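Local coordinates for diketoreductase (Acinetobacter baylyi, PDB 4E12), which reduces dicarbonyl compounds with NADH as cofactor and probably also acts as a (3S)-3-hydroxyacyl-CoA dehydrogenase, at residues 151-156 with 180-185. Sequence-based numbering, arbitrary orientation.
Sequences NNTAEV and VPIELK
Ile182 touches both Thr153 and Glu155, with all three side chains on one face of a parallel strand pair. Ile182 CG1 comes within 3.9 Å of Thr153 CB. CG1 stands beside the backbone N of Ile182 (chi1 -62°), which turns it back toward Thr153. Glu155 runs alongside Ile182, pointing the same way, and Glu155 CG lies 3.8 Å from Ile182 CB. Further on, Leu184 CD1 reaches Glu155 CB at 4.1 Å. Five backbone hydrogen bonds join the two segments. Val180 N donates to Asn152 O at 2.7 Å, and Ile182 N to Ala154 O at 2.8 Å, nearly straight (176° at the hydrogen). Ala154 N and Val156 N give their hydrogens to Val180 O and Ile182 O, and Leu184 N closes the series on Val156 O. The two strands and helix 164-176, whose Tyr167 packs on Val156 and Glu183, form a beta-alpha-beta unit in the Rossmann-type NAD-binding domain, with 180-183 the outermost strand of the sheet within this chain. Glu155 OE2 accepts hydrogen bonds from Val192 N and Leu193 N, while OE1 bonds ND1 of His143, predicted to be important for catalysis, and probably orients it. Ile224 and Thr221 of the second subunit pack on Thr153 and Ile182, respectively.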
ATOM      1  N   ASN A 151      -0.883  12.499  12.736  1.00 48.79           N
ATOM      2  CA  ASN A 151      -1.416  11.188  12.360  1.00 40.39           C
ATOM      3  C   ASN A 151      -2.498  10.873  13.371  1.00 43.15           C
ATOM      4  O   ASN A 151      -2.275  10.122  14.326  1.00 40.32           O
ATOM      5  CB  ASN A 151      -0.309  10.144  12.438  1.00 54.39           C
ATOM      6  CG  ASN A 151       0.875  10.506  11.573  1.00 60.86           C
ATOM      7  OD1 ASN A 151       0.711  11.056  10.480  1.00 58.32           O
ATOM      8  ND2 ASN A 151       2.079  10.230  12.065  1.00 48.09           N
ATOM      9  N   ASN A 152      -3.664  11.476  13.166  1.00 41.07           N
ATOM     10  CA  ASN A 152      -4.686  11.532  14.201  1.00 41.42           C
ATOM     11  C   ASN A 152      -5.767  10.459  14.102  1.00 36.41           C
ATOM     12  O   ASN A 152      -6.946  10.741  14.315  1.00 36.67           O
ATOM     13  CB  ASN A 152      -5.325  12.918  14.262  1.00 36.22           C
ATOM     14  CG  ASN A 152      -5.992  13.309  12.961  1.00 40.88           C
ATOM     15  OD1 ASN A 152      -5.529  12.955  11.872  1.00 45.58           O
ATOM     16  ND2 ASN A 152      -7.086  14.030  13.064  1.00 43.06           N
ATOM     17  N   THR A 153      -5.391   9.227  13.787  1.00 31.94           N
ATOM     18  CA  THR A 153      -6.348   8.134  13.896  1.00 35.27           C
ATOM     19  C   THR A 153      -6.350   7.563  15.309  1.00 33.56           C
ATOM     20  O   THR A 153      -5.325   7.567  15.996  1.00 33.65           O
ATOM     21  CB  THR A 153      -6.051   7.005  12.909  1.00 36.13           C
ATOM     22  OG1 THR A 153      -4.709   6.542  13.102  1.00 35.98           O
ATOM     23  CG2 THR A 153      -6.237   7.488  11.480  1.00 39.86           C
ATOM     24  N   ALA A 154      -7.521   7.118  15.746  1.00 32.65           N
ATOM     25  CA  ALA A 154      -7.664   6.391  16.999  1.00 32.22           C
ATOM     26  C   ALA A 154      -8.455   5.137  16.682  1.00 31.71           C
ATOM     27  O   ALA A 154      -9.663   5.187  16.432  1.00 28.75           O
ATOM     28  CB  ALA A 154      -8.375   7.235  18.055  1.00 30.90           C
ATOM     29  N   GLU A 155      -7.755   4.008  16.642  1.00 27.22           N
ATOM     30  CA  GLU A 155      -8.377   2.728  16.352  1.00 30.81           C
ATOM     31  C   GLU A 155      -9.004   2.143  17.590  1.00 34.22           C
ATOM     32  O   GLU A 155      -8.305   1.836  18.562  1.00 35.42           O
ATOM     33  CB  GLU A 155      -7.345   1.763  15.787  1.00 28.39           C
ATOM     34  CG  GLU A 155      -6.863   2.207  14.407  1.00 34.50           C
ATOM     35  CD  GLU A 155      -5.687   1.396  13.877  1.00 36.04           C
ATOM     36  OE1 GLU A 155      -4.668   1.279  14.585  1.00 42.40           O
ATOM     37  OE2 GLU A 155      -5.784   0.876  12.746  1.00 32.31           O
ATOM     38  N   VAL A 156     -10.321   1.988  17.537  1.00 34.17           N
ATOM     39  CA  VAL A 156     -11.109   1.522  18.670  1.00 31.69           C
ATOM     40  C   VAL A 156     -11.445   0.056  18.475  1.00 29.66           C
ATOM     41  O   VAL A 156     -12.021  -0.329  17.457  1.00 34.66           O
ATOM     42  CB  VAL A 156     -12.429   2.307  18.800  1.00 29.69           C
ATOM     43  CG1 VAL A 156     -13.216   1.820  20.024  1.00 26.04           C
ATOM     44  CG2 VAL A 156     -12.140   3.803  18.908  1.00 30.68           C
ATOM     45  N   VAL A 180      -9.595  10.949  14.434  1.00 32.50           N
ATOM     46  CA  VAL A 180     -10.557  10.302  13.556  1.00 33.51           C
ATOM     47  C   VAL A 180     -10.737   8.893  14.090  1.00 32.70           C
ATOM     48  O   VAL A 180      -9.801   8.096  14.036  1.00 31.84           O
ATOM     49  CB  VAL A 180     -10.015  10.199  12.130  1.00 35.06           C
ATOM     50  CG1 VAL A 180     -10.974   9.390  11.261  1.00 33.59           C
ATOM     51  CG2 VAL A 180      -9.814  11.592  11.550  1.00 38.54           C
ATOM     52  N   PRO A 181     -11.923   8.570  14.632  1.00 34.97           N
ATOM     53  CA  PRO A 181     -12.141   7.226  15.166  1.00 32.76           C
ATOM     54  C   PRO A 181     -12.186   6.209  14.046  1.00 34.59           C
ATOM     55  O   PRO A 181     -12.924   6.357  13.072  1.00 32.35           O
ATOM     56  CB  PRO A 181     -13.527   7.319  15.799  1.00 33.57           C
ATOM     57  CG  PRO A 181     -13.719   8.750  16.060  1.00 36.62           C
ATOM     58  CD  PRO A 181     -13.061   9.450  14.927  1.00 31.74           C
ATOM     59  N   ILE A 182     -11.380   5.175  14.183  1.00 30.40           N
ATOM     60  CA  ILE A 182     -11.380   4.089  13.225  1.00 29.82           C
ATOM     61  C   ILE A 182     -12.035   2.957  13.964  1.00 28.50           C
ATOM     62  O   ILE A 182     -11.453   2.406  14.906  1.00 27.23           O
ATOM     63  CB  ILE A 182      -9.939   3.723  12.828  1.00 28.62           C
ATOM     64  CG1 ILE A 182      -9.267   4.926  12.159  1.00 34.56           C
ATOM     65  CG2 ILE A 182      -9.910   2.471  11.945  1.00 26.17           C
ATOM     66  CD1 ILE A 182      -9.996   5.419  10.955  1.00 35.45           C
ATOM     67  N   GLU A 183     -13.267   2.627  13.576  1.00 30.90           N
ATOM     68  CA  GLU A 183     -14.062   1.691  14.364  1.00 31.36           C
ATOM     69  C   GLU A 183     -13.928   0.240  13.898  1.00 37.16           C
ATOM     70  O   GLU A 183     -14.402  -0.122  12.816  1.00 37.21           O
ATOM     71  CB  GLU A 183     -15.531   2.146  14.409  1.00 34.15           C
ATOM     72  CG  GLU A 183     -15.723   3.524  15.052  1.00 37.19           C
ATOM     73  CD  GLU A 183     -17.175   4.011  15.067  1.00 44.54           C
ATOM     74  OE1 GLU A 183     -18.072   3.248  15.478  1.00 44.95           O
ATOM     75  OE2 GLU A 183     -17.420   5.163  14.662  1.00 53.37           O
ATOM     76  N   LEU A 184     -13.254  -0.586  14.702  1.00 30.19           N
ATOM     77  CA  LEU A 184     -13.194  -2.005  14.413  1.00 37.45           C
ATOM     78  C   LEU A 184     -14.336  -2.718  15.106  1.00 36.42           C
ATOM     79  O   LEU A 184     -14.761  -2.305  16.190  1.00 30.13           O
ATOM     80  CB  LEU A 184     -11.862  -2.632  14.809  1.00 33.64           C
ATOM     81  CG  LEU A 184     -10.606  -2.228  14.039  1.00 34.57           C
ATOM     82  CD1 LEU A 184     -10.164  -0.813  14.386  1.00 34.40           C
ATOM     83  CD2 LEU A 184      -9.519  -3.219  14.407  1.00 31.60           C
ATOM     84  N   LYS A 185     -14.824  -3.783  14.470  1.00 35.92           N
ATOM     85  CA  LYS A 185     -16.036  -4.470  14.902  1.00 39.76           C
ATOM     86  C   LYS A 185     -15.710  -5.773  15.633  1.00 37.29           C
ATOM     87  O   LYS A 185     -16.545  -6.319  16.358  1.00 41.81           O
ATOM     88  CB  LYS A 185     -16.956  -4.717  13.692  1.00 39.11           C
ATOM     89  CG  LYS A 185     -17.441  -3.415  13.051  1.00 42.90           C
ATOM     90  CD  LYS A 185     -18.145  -3.620  11.718  1.00 48.54           C
ATOM     91  CE  LYS A 185     -18.575  -2.271  11.135  1.00 51.30           C
ATOM     92  NZ  LYS A 185     -19.230  -2.391   9.801  1.00 87.93           N
TER